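Local coordinates for protein ParA (Salmonella enterica subsp. enterica serovar Newport str. SL317, PDB 3EZF) that probably helps segregate low-copy P1/P7-type plasmids as a P-loop ATPase and, with ADP bound, regulates transcription through a winged helix-turn-helix domain, at residues Q73-Q78 against A86-N91; I149-L154 against P201-I206; Q230-I235 against E302-E307; I314-K319 against N340-S345. All coordinates share one frame; numbering follows the deposited sequence.

Contact 1: residues Q73-Q78 against A86-N91. Unlike the reference sequence in segment 73-78: Gln73 (reference Glu).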
loop_
_atom_site.group_PDB
_atom_site.type_symbol
_atom_site.label_atom_id
_atom_site.label_comp_id
_atom_site.label_asym_id
_atom_site.label_seq_id
_atom_site.Cartn_x
_atom_site.Cartn_y
_atom_site.Cartn_z
ATOM N N GLN A 73 -12.435 -30.276 32.496
ATOM C CA GLN A 73 -13.794 -30.208 31.949
ATOM C C GLN A 73 -13.794 -29.915 30.476
ATOM O O GLN A 73 -13.351 -28.842 30.060
ATOM C CB GLN A 73 -14.548 -29.057 32.577
ATOM C CG GLN A 73 -16.012 -29.247 32.784
ATOM C CD GLN A 73 -16.307 -28.886 34.184
ATOM O OE1 GLN A 73 -15.763 -29.505 35.095
ATOM N NE2 GLN A 73 -17.125 -27.856 34.391
ATOM N N PHE A 74 -14.355 -30.810 29.686
ATOM C CA PHE A 74 -14.402 -30.542 28.266
ATOM C C PHE A 74 -15.645 -29.693 27.983
ATOM O O PHE A 74 -16.622 -29.714 28.738
ATOM C CB PHE A 74 -14.447 -31.854 27.473
ATOM C CG PHE A 74 -13.218 -32.703 27.637
ATOM C CD1 PHE A 74 -12.110 -32.512 26.824
ATOM C CD2 PHE A 74 -13.159 -33.674 28.632
ATOM C CE1 PHE A 74 -10.963 -33.272 27.006
ATOM C CE2 PHE A 74 -12.020 -34.437 28.824
ATOM C CZ PHE A 74 -10.920 -34.240 28.012
ATOM N N ASN A 75 -15.580 -28.938 26.896
ATOM C CA ASN A 75 -16.660 -28.067 26.461
ATOM C C ASN A 75 -17.805 -28.926 25.895
ATOM O O ASN A 75 -17.556 -29.942 25.242
ATOM C CB ASN A 75 -16.095 -27.117 25.397
ATOM C CG ASN A 75 -17.013 -25.980 25.079
ATOM O OD1 ASN A 75 -17.405 -25.229 25.959
ATOM N ND2 ASN A 75 -17.358 -25.837 23.810
ATOM N N LYS A 76 -19.052 -28.533 26.158
ATOM C CA LYS A 76 -20.209 -29.282 25.655
ATOM C C LYS A 76 -21.326 -28.368 25.163
ATOM O O LYS A 76 -21.641 -27.361 25.794
ATOM C CB LYS A 76 -20.771 -30.223 26.732
ATOM C CG LYS A 76 -19.815 -31.310 27.182
ATOM C CD LYS A 76 -19.042 -30.882 28.409
ATOM C CE LYS A 76 -19.984 -30.662 29.600
ATOM N NZ LYS A 76 -19.291 -30.214 30.859
ATOM N N LYS A 77 -21.925 -28.736 24.033
ATOM C CA LYS A 77 -23.018 -27.973 23.433
ATOM C C LYS A 77 -24.380 -28.379 23.958
ATOM O O LYS A 77 -24.586 -29.484 24.454
ATOM C CB LYS A 77 -23.068 -28.171 21.925
ATOM C CG LYS A 77 -22.078 -27.405 21.101
ATOM C CD LYS A 77 -22.320 -27.758 19.641
ATOM C CE LYS A 77 -21.436 -26.962 18.698
ATOM N NZ LYS A 77 -21.735 -25.505 18.728
ATOM N N GLN A 78 -25.319 -27.464 23.809
ATOM C CA GLN A 78 -26.687 -27.680 24.219
ATOM C C GLN A 78 -27.376 -27.673 22.860
ATOM O O GLN A 78 -27.818 -26.633 22.370
ATOM C CB GLN A 78 -27.162 -26.496 25.057
ATOM C CG GLN A 78 -28.448 -26.711 25.820
ATOM C CD GLN A 78 -28.201 -27.112 27.257
ATOM O OE1 GLN A 78 -29.096 -27.028 28.098
ATOM N NE2 GLN A 78 -26.983 -27.557 27.548
ATOM N N ALA A 86 -18.166 -30.697 22.574
ATOM C CA ALA A 86 -17.548 -29.867 21.560
ATOM C C ALA A 86 -16.247 -29.381 22.127
ATOM O O ALA A 86 -16.202 -28.313 22.721
ATOM C CB ALA A 86 -18.444 -28.697 21.240
ATOM N N LEU A 87 -15.191 -30.169 21.947
ATOM C CA LEU A 87 -13.877 -29.826 22.475
ATOM C C LEU A 87 -13.308 -28.643 21.716
ATOM O O LEU A 87 -13.525 -28.510 20.511
ATOM C CB LEU A 87 -12.906 -31.015 22.351
ATOM C CG LEU A 87 -13.356 -32.470 22.481
ATOM C CD1 LEU A 87 -12.105 -33.320 22.602
ATOM C CD2 LEU A 87 -14.250 -32.674 23.692
ATOM N N THR A 88 -12.577 -27.792 22.431
ATOM C CA THR A 88 -11.953 -26.609 21.843
ATOM C C THR A 88 -10.523 -26.903 21.419
ATOM O O THR A 88 -9.961 -27.933 21.767
ATOM C CB THR A 88 -11.858 -25.483 22.847
ATOM O OG1 THR A 88 -10.993 -25.889 23.921
ATOM C CG2 THR A 88 -13.235 -25.141 23.378
ATOM N N ILE A 89 -9.933 -25.969 20.684
ATOM C CA ILE A 89 -8.562 -26.113 20.227
ATOM C C ILE A 89 -7.674 -26.482 21.412
ATOM O O ILE A 89 -6.693 -27.207 21.246
ATOM C CB ILE A 89 -8.014 -24.791 19.602
ATOM C CG1 ILE A 89 -8.820 -24.403 18.355
ATOM C CG2 ILE A 89 -6.534 -24.953 19.256
ATOM C CD1 ILE A 89 -8.676 -25.364 17.221
ATOM N N GLN A 90 -8.011 -25.992 22.605
ATOM C CA GLN A 90 -7.199 -26.289 23.794
ATOM C C GLN A 90 -7.463 -27.675 24.314
ATOM O O GLN A 90 -6.539 -28.362 24.744
ATOM C CB GLN A 90 -7.446 -25.288 24.931
ATOM C CG GLN A 90 -6.285 -24.316 25.184
ATOM C CD GLN A 90 -4.963 -25.002 25.477
ATOM O OE1 GLN A 90 -3.912 -24.551 25.028
ATOM N NE2 GLN A 90 -5.004 -26.079 26.235
ATOM N N ASN A 91 -8.730 -28.071 24.303
ATOM C CA ASN A 91 -9.119 -29.410 24.741
ATOM C C ASN A 91 -8.334 -30.446 23.916
ATOM O O ASN A 91 -7.712 -31.358 24.477
ATOM C CB ASN A 91 -10.626 -29.606 24.545
ATOM C CG ASN A 91 -11.454 -28.683 25.423
ATOM O OD1 ASN A 91 -12.690 -28.671 25.354
ATOM N ND2 ASN A 91 -10.779 -27.904 26.252
#

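Contact 2: residues I149-L154 against P201-I206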
loop_
_atom_site.group_PDB
_atom_site.type_symbol
_atom_site.label_atom_id
_atom_site.label_comp_id
_atom_site.label_asym_id
_atom_site.label_seq_id
_atom_site.Cartn_x
_atom_site.Cartn_y
_atom_site.Cartn_z
ATOM N N ILE A 149 2.793 -18.549 17.778
ATOM C CA ILE A 149 3.173 -17.640 16.704
ATOM C C ILE A 149 3.085 -16.142 17.024
ATOM O O ILE A 149 2.079 -15.651 17.581
ATOM C CB ILE A 149 2.297 -17.926 15.465
ATOM C CG1 ILE A 149 2.416 -19.406 15.089
ATOM C CG2 ILE A 149 2.704 -17.032 14.302
ATOM C CD1 ILE A 149 1.660 -19.808 13.819
ATOM N N LEU A 150 4.139 -15.415 16.653
ATOM C CA LEU A 150 4.182 -13.973 16.869
ATOM C C LEU A 150 4.313 -13.224 15.547
ATOM O O LEU A 150 5.133 -13.587 14.688
ATOM C CB LEU A 150 5.357 -13.594 17.763
ATOM C CG LEU A 150 5.394 -12.114 18.162
ATOM C CD1 LEU A 150 4.288 -11.840 19.163
ATOM C CD2 LEU A 150 6.754 -11.772 18.770
ATOM N N VAL A 151 3.511 -12.178 15.380
ATOM C CA VAL A 151 3.575 -11.404 14.150
ATOM C C VAL A 151 3.954 -9.973 14.443
ATOM O O VAL A 151 3.099 -9.149 14.732
ATOM C CB VAL A 151 2.227 -11.393 13.389
ATOM C CG1 VAL A 151 2.354 -10.514 12.149
ATOM C CG2 VAL A 151 1.828 -12.805 12.973
ATOM N N ILE A 152 5.242 -9.680 14.373
ATOM C CA ILE A 152 5.739 -8.335 14.618
ATOM C C ILE A 152 5.521 -7.488 13.373
ATOM O O ILE A 152 6.128 -7.715 12.332
ATOM C CB ILE A 152 7.248 -8.352 14.961
ATOM C CG1 ILE A 152 7.460 -9.012 16.326
ATOM C CG2 ILE A 152 7.802 -6.936 14.919
ATOM C CD1 ILE A 152 8.798 -9.683 16.490
ATOM N N ASP A 153 4.652 -6.500 13.505
ATOM C CA ASP A 153 4.298 -5.596 12.413
ATOM C C ASP A 153 5.242 -4.401 12.339
ATOM O O ASP A 153 5.180 -3.508 13.188
ATOM C CB ASP A 153 2.869 -5.095 12.621
ATOM C CG ASP A 153 2.303 -4.401 11.410
ATOM O OD1 ASP A 153 2.961 -4.399 10.347
ATOM O OD2 ASP A 153 1.179 -3.865 11.529
ATOM N N LEU A 154 6.117 -4.390 11.333
ATOM C CA LEU A 154 7.063 -3.294 11.149
ATOM C C LEU A 154 6.705 -2.514 9.875
ATOM O O LEU A 154 7.501 -1.728 9.346
ATOM C CB LEU A 154 8.489 -3.832 11.041
ATOM C CG LEU A 154 9.444 -3.565 12.202
ATOM C CD1 LEU A 154 9.278 -2.143 12.677
ATOM C CD2 LEU A 154 9.124 -4.500 13.333
ATOM N N PRO A 201 -6.232 -17.176 20.112
ATOM C CA PRO A 201 -5.348 -17.247 21.287
ATOM C C PRO A 201 -3.872 -17.641 21.078
ATOM O O PRO A 201 -2.983 -17.053 21.707
ATOM C CB PRO A 201 -6.081 -18.210 22.224
ATOM C CG PRO A 201 -6.985 -18.987 21.302
ATOM C CD PRO A 201 -7.473 -17.924 20.365
ATOM N N GLY A 202 -3.579 -18.603 20.213
ATOM C CA GLY A 202 -2.174 -18.941 20.056
ATOM C C GLY A 202 -1.295 -17.939 19.313
ATOM O O GLY A 202 -0.088 -17.936 19.508
ATOM N N VAL A 203 -1.907 -17.096 18.478
ATOM C CA VAL A 203 -1.219 -16.103 17.638
ATOM C C VAL A 203 -1.250 -14.667 18.170
ATOM O O VAL A 203 -2.306 -14.052 18.191
ATOM C CB VAL A 203 -1.853 -16.079 16.229
ATOM C CG1 VAL A 203 -1.206 -15.004 15.373
ATOM C CG2 VAL A 203 -1.710 -17.457 15.558
ATOM N N ASP A 204 -0.093 -14.124 18.558
ATOM C CA ASP A 204 0.001 -12.757 19.104
ATOM C C ASP A 204 0.589 -11.780 18.100
ATOM O O ASP A 204 1.291 -12.188 17.179
ATOM C CB ASP A 204 0.876 -12.745 20.355
ATOM C CG ASP A 204 0.278 -13.544 21.496
ATOM O OD1 ASP A 204 -0.606 -13.018 22.190
ATOM O OD2 ASP A 204 0.686 -14.700 21.701
ATOM N N VAL A 205 0.331 -10.487 18.283
ATOM C CA VAL A 205 0.836 -9.483 17.343
ATOM C C VAL A 205 1.402 -8.244 18.018
ATOM O O VAL A 205 0.841 -7.787 19.013
ATOM C CB VAL A 205 -0.282 -9.002 16.370
ATOM C CG1 VAL A 205 0.305 -8.057 15.334
ATOM C CG2 VAL A 205 -0.944 -10.193 15.680
ATOM N N ILE A 206 2.520 -7.725 17.494
ATOM C CA ILE A 206 3.120 -6.485 18.006
ATOM C C ILE A 206 2.726 -5.482 16.938
ATOM O O ILE A 206 3.280 -5.484 15.845
ATOM C CB ILE A 206 4.658 -6.516 18.088
ATOM C CG1 ILE A 206 5.120 -7.331 19.296
ATOM C CG2 ILE A 206 5.186 -5.110 18.258
ATOM C CD1 ILE A 206 6.645 -7.287 19.532
#

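Contact 3: residues Q230-I235 against E302-E307. Unlike the reference sequence in segment 230-235: Gln230 (reference Met), Asn231 (reference Lys), Gln232 (reference Pro), Tyr233 (reference Ser), Ile235 (reference Val).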
loop_
_atom_site.group_PDB
_atom_site.type_symbol
_atom_site.label_atom_id
_atom_site.label_comp_id
_atom_site.label_asym_id
_atom_site.label_seq_id
_atom_site.Cartn_x
_atom_site.Cartn_y
_atom_site.Cartn_z
ATOM N N GLN A 230 24.780 1.579 20.062
ATOM C CA GLN A 230 24.013 0.464 19.505
ATOM C C GLN A 230 24.083 0.414 17.981
ATOM O O GLN A 230 24.200 1.443 17.327
ATOM C CB GLN A 230 22.546 0.591 19.913
ATOM C CG GLN A 230 22.181 -0.062 21.215
ATOM C CD GLN A 230 22.284 -1.564 21.136
ATOM O OE1 GLN A 230 21.880 -2.268 22.058
ATOM N NE2 GLN A 230 22.830 -2.067 20.030
ATOM N N ASN A 231 23.987 -0.787 17.420
ATOM C CA ASN A 231 24.021 -0.971 15.972
ATOM C C ASN A 231 22.599 -0.847 15.445
ATOM O O ASN A 231 21.748 -1.668 15.756
ATOM C CB ASN A 231 24.574 -2.350 15.632
ATOM C CG ASN A 231 24.657 -2.587 14.142
ATOM O OD1 ASN A 231 25.702 -2.978 13.622
ATOM N ND2 ASN A 231 23.553 -2.349 13.441
ATOM N N GLN A 232 22.350 0.162 14.626
ATOM C CA GLN A 232 21.009 0.399 14.114
ATOM C C GLN A 232 20.326 -0.756 13.422
ATOM O O GLN A 232 19.114 -0.739 13.275
ATOM C CB GLN A 232 21.006 1.589 13.158
ATOM C CG GLN A 232 21.809 1.351 11.906
ATOM C CD GLN A 232 21.783 2.528 10.983
ATOM O OE1 GLN A 232 22.722 2.730 10.218
ATOM N NE2 GLN A 232 20.701 3.314 11.034
ATOM N N TYR A 233 21.084 -1.753 12.988
ATOM C CA TYR A 233 20.477 -2.876 12.274
ATOM C C TYR A 233 20.405 -4.179 13.063
ATOM O O TYR A 233 20.112 -5.231 12.507
ATOM C CB TYR A 233 21.205 -3.098 10.931
ATOM C CG TYR A 233 21.147 -1.891 10.007
ATOM C CD1 TYR A 233 22.282 -1.453 9.319
ATOM C CD2 TYR A 233 19.955 -1.174 9.835
ATOM C CE1 TYR A 233 22.231 -0.336 8.487
ATOM C CE2 TYR A 233 19.893 -0.055 9.002
ATOM C CZ TYR A 233 21.035 0.360 8.332
ATOM O OH TYR A 233 20.977 1.471 7.515
ATOM N N GLU A 234 20.662 -4.110 14.364
ATOM C CA GLU A 234 20.605 -5.295 15.204
ATOM C C GLU A 234 19.634 -5.078 16.349
ATOM O O GLU A 234 19.497 -5.943 17.214
ATOM C CB GLU A 234 21.978 -5.626 15.785
ATOM C CG GLU A 234 23.071 -5.863 14.761
ATOM C CD GLU A 234 24.400 -6.305 15.391
ATOM O OE1 GLU A 234 24.577 -6.131 16.616
ATOM O OE2 GLU A 234 25.277 -6.821 14.662
ATOM N N ILE A 235 18.962 -3.928 16.363
ATOM C CA ILE A 235 18.014 -3.626 17.433
ATOM C C ILE A 235 16.870 -4.632 17.511
ATOM O O ILE A 235 16.558 -5.122 18.587
ATOM C CB ILE A 235 17.386 -2.225 17.289
ATOM C CG1 ILE A 235 18.452 -1.178 16.954
ATOM C CG2 ILE A 235 16.693 -1.860 18.589
ATOM C CD1 ILE A 235 19.603 -1.137 17.937
ATOM N N GLU A 302 26.537 -5.912 6.147
ATOM C CA GLU A 302 27.910 -6.358 6.341
ATOM C C GLU A 302 28.803 -5.176 6.724
ATOM O O GLU A 302 29.656 -5.289 7.612
ATOM C CB GLU A 302 28.452 -7.013 5.073
ATOM C CG GLU A 302 27.767 -8.307 4.656
ATOM C CD GLU A 302 28.447 -8.928 3.447
ATOM O OE1 GLU A 302 27.954 -9.946 2.923
ATOM O OE2 GLU A 302 29.493 -8.390 3.016
ATOM N N GLU A 303 28.601 -4.038 6.062
ATOM C CA GLU A 303 29.398 -2.842 6.348
ATOM C C GLU A 303 29.112 -2.258 7.722
ATOM O O GLU A 303 29.982 -1.625 8.323
ATOM C CB GLU A 303 29.149 -1.756 5.297
ATOM C CG GLU A 303 29.494 -2.169 3.882
ATOM C CD GLU A 303 29.109 -1.112 2.882
ATOM O OE1 GLU A 303 29.782 -0.055 2.849
ATOM O OE2 GLU A 303 28.123 -1.337 2.142
ATOM N N GLU A 304 27.891 -2.459 8.211
ATOM C CA GLU A 304 27.507 -1.934 9.507
ATOM C C GLU A 304 27.978 -2.893 10.601
ATOM O O GLU A 304 27.699 -2.686 11.789
ATOM C CB GLU A 304 25.989 -1.761 9.567
ATOM C CG GLU A 304 25.515 -0.708 10.565
ATOM C CD GLU A 304 25.632 0.713 10.024
ATOM O OE1 GLU A 304 25.298 1.663 10.778
ATOM O OE2 GLU A 304 26.047 0.871 8.846
ATOM N N GLY A 305 28.686 -3.945 10.192
ATOM C CA GLY A 305 29.193 -4.912 11.148
ATOM C C GLY A 305 28.220 -5.987 11.606
ATOM O O GLY A 305 28.552 -6.799 12.470
ATOM N N VAL A 306 27.009 -5.992 11.062
ATOM C CA VAL A 306 26.057 -7.023 11.446
ATOM C C VAL A 306 26.253 -8.210 10.512
ATOM O O VAL A 306 26.779 -8.070 9.410
ATOM C CB VAL A 306 24.587 -6.518 11.400
ATOM C CG1 VAL A 306 24.544 -5.128 10.816
ATOM C CG2 VAL A 306 23.712 -7.470 10.606
ATOM N N GLU A 307 25.824 -9.375 10.972
ATOM C CA GLU A 307 25.960 -10.616 10.233
ATOM C C GLU A 307 24.613 -11.305 10.059
ATOM O O GLU A 307 24.214 -12.119 10.884
ATOM C CB GLU A 307 26.917 -11.534 10.991
ATOM C CG GLU A 307 26.626 -11.610 12.500
ATOM C CD GLU A 307 26.774 -10.260 13.207
ATOM O OE1 GLU A 307 27.873 -9.667 13.118
ATOM O OE2 GLU A 307 25.800 -9.791 13.848
#

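Contact 4: residues I314-K319 against N340-S345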
loop_
_atom_site.group_PDB
_atom_site.type_symbol
_atom_site.label_atom_id
_atom_site.label_comp_id
_atom_site.label_asym_id
_atom_site.label_seq_id
_atom_site.Cartn_x
_atom_site.Cartn_y
_atom_site.Cartn_z
ATOM N N ILE A 314 11.891 -19.525 0.941
ATOM C CA ILE A 314 10.740 -20.182 0.361
ATOM C C ILE A 314 10.063 -19.181 -0.560
ATOM O O ILE A 314 9.953 -18.005 -0.225
ATOM C CB ILE A 314 9.727 -20.611 1.450
ATOM C CG1 ILE A 314 10.396 -21.535 2.470
ATOM C CG2 ILE A 314 8.531 -21.297 0.806
ATOM C CD1 ILE A 314 10.929 -22.826 1.904
ATOM N N GLY A 315 9.633 -19.650 -1.727
ATOM C CA GLY A 315 8.951 -18.797 -2.682
ATOM C C GLY A 315 7.713 -19.522 -3.178
ATOM O O GLY A 315 7.692 -20.753 -3.180
ATOM N N PHE A 316 6.682 -18.782 -3.586
ATOM C CA PHE A 316 5.444 -19.395 -4.086
ATOM C C PHE A 316 4.467 -18.397 -4.724
ATOM O O PHE A 316 4.486 -17.208 -4.418
ATOM C CB PHE A 316 4.738 -20.174 -2.954
ATOM C CG PHE A 316 4.256 -19.312 -1.809
ATOM C CD1 PHE A 316 3.132 -18.506 -1.946
ATOM C CD2 PHE A 316 4.930 -19.312 -0.590
ATOM C CE1 PHE A 316 2.686 -17.711 -0.889
ATOM C CE2 PHE A 316 4.489 -18.519 0.473
ATOM C CZ PHE A 316 3.365 -17.718 0.322
ATOM N N MET A 317 3.612 -18.892 -5.613
ATOM C CA MET A 317 2.631 -18.048 -6.276
ATOM C C MET A 317 1.436 -17.819 -5.363
ATOM O O MET A 317 1.149 -18.644 -4.496
ATOM C CB MET A 317 2.172 -18.703 -7.573
ATOM C CG MET A 317 3.313 -18.992 -8.526
ATOM S SD MET A 317 4.471 -17.600 -8.644
ATOM C CE MET A 317 3.536 -16.467 -9.713
ATOM N N SER A 318 0.736 -16.704 -5.567
ATOM C CA SER A 318 -0.426 -16.368 -4.744
ATOM C C SER A 318 -1.745 -16.300 -5.536
ATOM O O SER A 318 -1.973 -15.389 -6.329
ATOM C CB SER A 318 -0.176 -15.035 -4.018
ATOM O OG SER A 318 -0.883 -14.965 -2.788
ATOM N N LYS A 319 -2.609 -17.277 -5.291
ATOM C CA LYS A 319 -3.911 -17.391 -5.944
ATOM C C LYS A 319 -3.775 -17.624 -7.438
ATOM O O LYS A 319 -4.750 -17.505 -8.177
ATOM C CB LYS A 319 -4.774 -16.148 -5.692
ATOM C CG LYS A 319 -6.187 -16.459 -5.164
ATOM C CD LYS A 319 -6.940 -17.460 -6.036
ATOM C CE LYS A 319 -8.211 -17.950 -5.351
ATOM N NZ LYS A 319 -9.117 -16.838 -4.955
ATOM N N ASN A 340 14.227 -23.800 -4.195
ATOM C CA ASN A 340 13.617 -23.003 -3.130
ATOM C C ASN A 340 12.144 -22.617 -3.299
ATOM O O ASN A 340 11.554 -22.045 -2.384
ATOM C CB ASN A 340 14.449 -21.738 -2.877
ATOM C CG ASN A 340 15.707 -22.019 -2.068
ATOM O OD1 ASN A 340 15.640 -22.577 -0.961
ATOM N ND2 ASN A 340 16.862 -21.626 -2.608
ATOM N N ILE A 341 11.554 -22.924 -4.451
ATOM C CA ILE A 341 10.140 -22.620 -4.710
ATOM C C ILE A 341 9.260 -23.665 -4.020
ATOM O O ILE A 341 9.687 -24.806 -3.832
ATOM C CB ILE A 341 9.818 -22.670 -6.231
ATOM C CG1 ILE A 341 8.328 -22.395 -6.483
ATOM C CG2 ILE A 341 10.164 -24.048 -6.787
ATOM C CD1 ILE A 341 7.965 -20.936 -6.659
ATOM N N LEU A 342 8.041 -23.280 -3.645
ATOM C CA LEU A 342 7.118 -24.213 -3.005
ATOM C C LEU A 342 6.621 -25.228 -4.036
ATOM O O LEU A 342 6.940 -25.128 -5.223
ATOM C CB LEU A 342 5.917 -23.474 -2.397
ATOM C CG LEU A 342 5.910 -23.239 -0.879
ATOM C CD1 LEU A 342 4.569 -22.677 -0.454
ATOM C CD2 LEU A 342 6.165 -24.544 -0.146
ATOM N N ASP A 343 5.848 -26.208 -3.575
ATOM C CA ASP A 343 5.301 -27.246 -4.445
ATOM C C ASP A 343 3.802 -27.056 -4.488
ATOM O O ASP A 343 3.075 -27.824 -5.117
ATOM C CB ASP A 343 5.616 -28.623 -3.886
ATOM C CG ASP A 343 7.063 -28.770 -3.519
ATOM O OD1 ASP A 343 7.913 -28.726 -4.437
ATOM O OD2 ASP A 343 7.341 -28.919 -2.309
ATOM N N SER A 344 3.349 -26.031 -3.780
ATOM C CA SER A 344 1.945 -25.682 -3.737
ATOM C C SER A 344 1.904 -24.162 -3.689
ATOM O O SER A 344 2.796 -23.523 -3.126
ATOM C CB SER A 344 1.274 -26.280 -2.500
ATOM O OG SER A 344 0.104 -26.993 -2.874
ATOM N N SER A 345 0.884 -23.589 -4.312
ATOM C CA SER A 345 0.731 -22.148 -4.337
ATOM C C SER A 345 -0.501 -21.787 -3.528
ATOM O O SER A 345 -1.506 -22.497 -3.560
ATOM C CB SER A 345 0.576 -21.660 -5.779
ATOM O OG SER A 345 -0.581 -22.217 -6.371
#

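Contact 1: residues Q73-Q78 against A86-N91
Asn75 and Ala86 pair through their backbones, Ala86 N giving a hydrogen bond of 2.8 Å to Asn75 O, where the loop after helix 57-69 meets the short strand 87-88. The two arms are probably those of the wing in a winged helix-turn-helix domain. Asn75 strengthens the junction with its side chain: with CG anti to the backbone N (chi1 -168°), ND2 turns to Ala86 O at 2.9 Å, and donor and carbonyl lie nearly in one plane. Asn75 CB also rests on Thr88 CG2. Next to these polar bonds, Phe74 packs CD1 against Leu87 CD2 at 3.8 Å, while Asn91 CB comes up to the edge of the same ring. Helix 57-69 adds Ile64 and Met67 around Phe74, so Phe74 packs against that helix as well. Thr88 and Asn91 form a capping box at the start of helix 89-98, with Asn91 N donating to Thr88 OG1 at 3.2 Å. The reciprocal arm does double duty, joining the cap to the neighbouring loop. Asn91 OD1 accepts from Thr88 N at 3.1 Å. From the opposite face of its amide plane comes Asn75 N, in a nearly straight bond of 3.3 Å to the same OD1.

Contact 2: residues I149-L154 against P201-I206
Ile206 lies beside Ile152 on neighbouring parallel strands, both side chains pointing the same way, the two packing side by side on one face of the sheet. From its CB, which sits near both CA and CG1 of Ile152, the longer branch runs out through CG1, itself close to Ile152 CG1. It ends at CD1, 3.7 Å from Ile152 CG1. That branch stays alongside its neighbour because CG1 stands anti to the carbonyl carbon (chi1 -77°). Ala177 of helix 177-182 touches both isoleucines, so the pair is roofed by the connection between the strands. On the same face as Ile206, the Leu150 side chain runs obliquely to Asp204, with CD1 3.7 Å from Asp204 CB.

The backbones hold the register in the usual parallel zigzag. Asp204 N donates to Ile149 O at 2.8 Å, and the ladder continues from Val151 N to Asp204 O, from Ile206 N to Val151 O and from Asp153 N to Ile206 O. On the other face Ile149 and Val151 meet Val203 and Val205 through their CB and methyl groups, under helix 129-138. The carboxylate of Asp153 leads away to Thr161. Strands 149-153 and 203-206, their axes 18° apart, are joined by a helical beta-alpha-beta crossover at one border of the parallel sheet, as expected of a P-loop NTPase fold.

Contact 3: residues Q230-I235 against E302-E307
Tyr233 carries Gln232 CG over the centre of one ring face, 3.5 Å above the plane, while Glu304, from the Schellman motif that ends helix 294-303, reaches the ring obliquely, its CG 3.5 Å from Tyr233 CD1. The carboxylate of Glu304 is turned 59° from the ring plane, so the two flat groups are not stacked; the aliphatic part of Glu304 does the touching. The amide of Asn231 likewise stands steeply, 74°, to that carboxylate, and its side chain crosses Val306 at about a right angle.

In the Schellman turn, Gly305, at phi 82°, leads the chain out of the helix, and its N donates to Glu302 O at 3.1 Å. The turn brings Val306 inward, where CG1 packs on Tyr233 CB at 3.9 Å; Leu301 of the helix and Ala268 of a neighbouring loop add to this small apolar patch. Across the contact lies the turn that precedes helix 235-241, drawn together by Glu234 N donating to Asn231 O at 3.0 Å. Gln232 O accepts from the side chains of Asn265 and Trp219.

Farther along, Glu234 extends its chain past Val306, CG lying 3.7 Å from Val306 CB. The carboxylates of Glu234 and Glu307, which would repel if both are ionised, come together here with no hydrogen bond between them, Glu234 OE2 lying 3.1 Å from Glu307 OE2.

Contact 4: residues I314-K319 against N340-S345
Gly315 and Ile341 bridge their backbones once, at strand 312-317, one of the two outermost strands of the sheet within this chain: Gly315 N donates to Asn340 O at 3.1 Å, and Leu342 N donates to Gly315 O at 2.6 Å. The segments advance in the same sense from Ile314 opposite Asn340 to Phe316 opposite Leu342. The loop then leads away through Asp343 and Ser344 before Ser345 returns to Met317, where Ser345 CB lies 3.8 Å from Met317 CB.

Leu342 is the main side chain of the contact. Its CG sits 3.7 Å from Ile314 CG2, and its CD1 reaches Phe316 CD2 at 3.4 Å. Phe316 points the same way as Leu342, side by side with it. The ring continues to an edge-to-face meeting with Phe387 of helix 378-400, so strand, loop and C-terminal helix share one apolar core. Ile341 folds back the other way, bringing CD1 to 3.5 Å from Gly315 O, and also touches Arg334 of helix 324-337.

Asp343, beyond the bridge, makes a salt bridge to Arg394, fastening this turn of the loop to the C-terminal helix. The chemistry therefore divides the work: two backbone bonds around Gly315 set the register, contacts between carbon atoms fill the interface, and Arg394 adds a polar tie outside it.

Contacts 2 and 4 mark the two borders of one six-stranded parallel sheet within the chain, their centres about 23 Å apart: contact 2 pairs two of its strands, contact 4 fastens a loop to the last one. Contact 3 lies on the surface of the same domain, about 24 Å from contact 2 and 31 Å from contact 4 between centres; helix 294-303, which supplies one of its segments, is followed by the strand of contact 4. Contact 1 belongs to the winged helix-turn-helix domain, 48 Å from contact 3 between centres, yet its nearest atoms come within about 6 Å of contact 2 without touching. A sulfate, probably from crystallisation, lies about 4 Å from Gly202 of contact 2 at the nearest atoms.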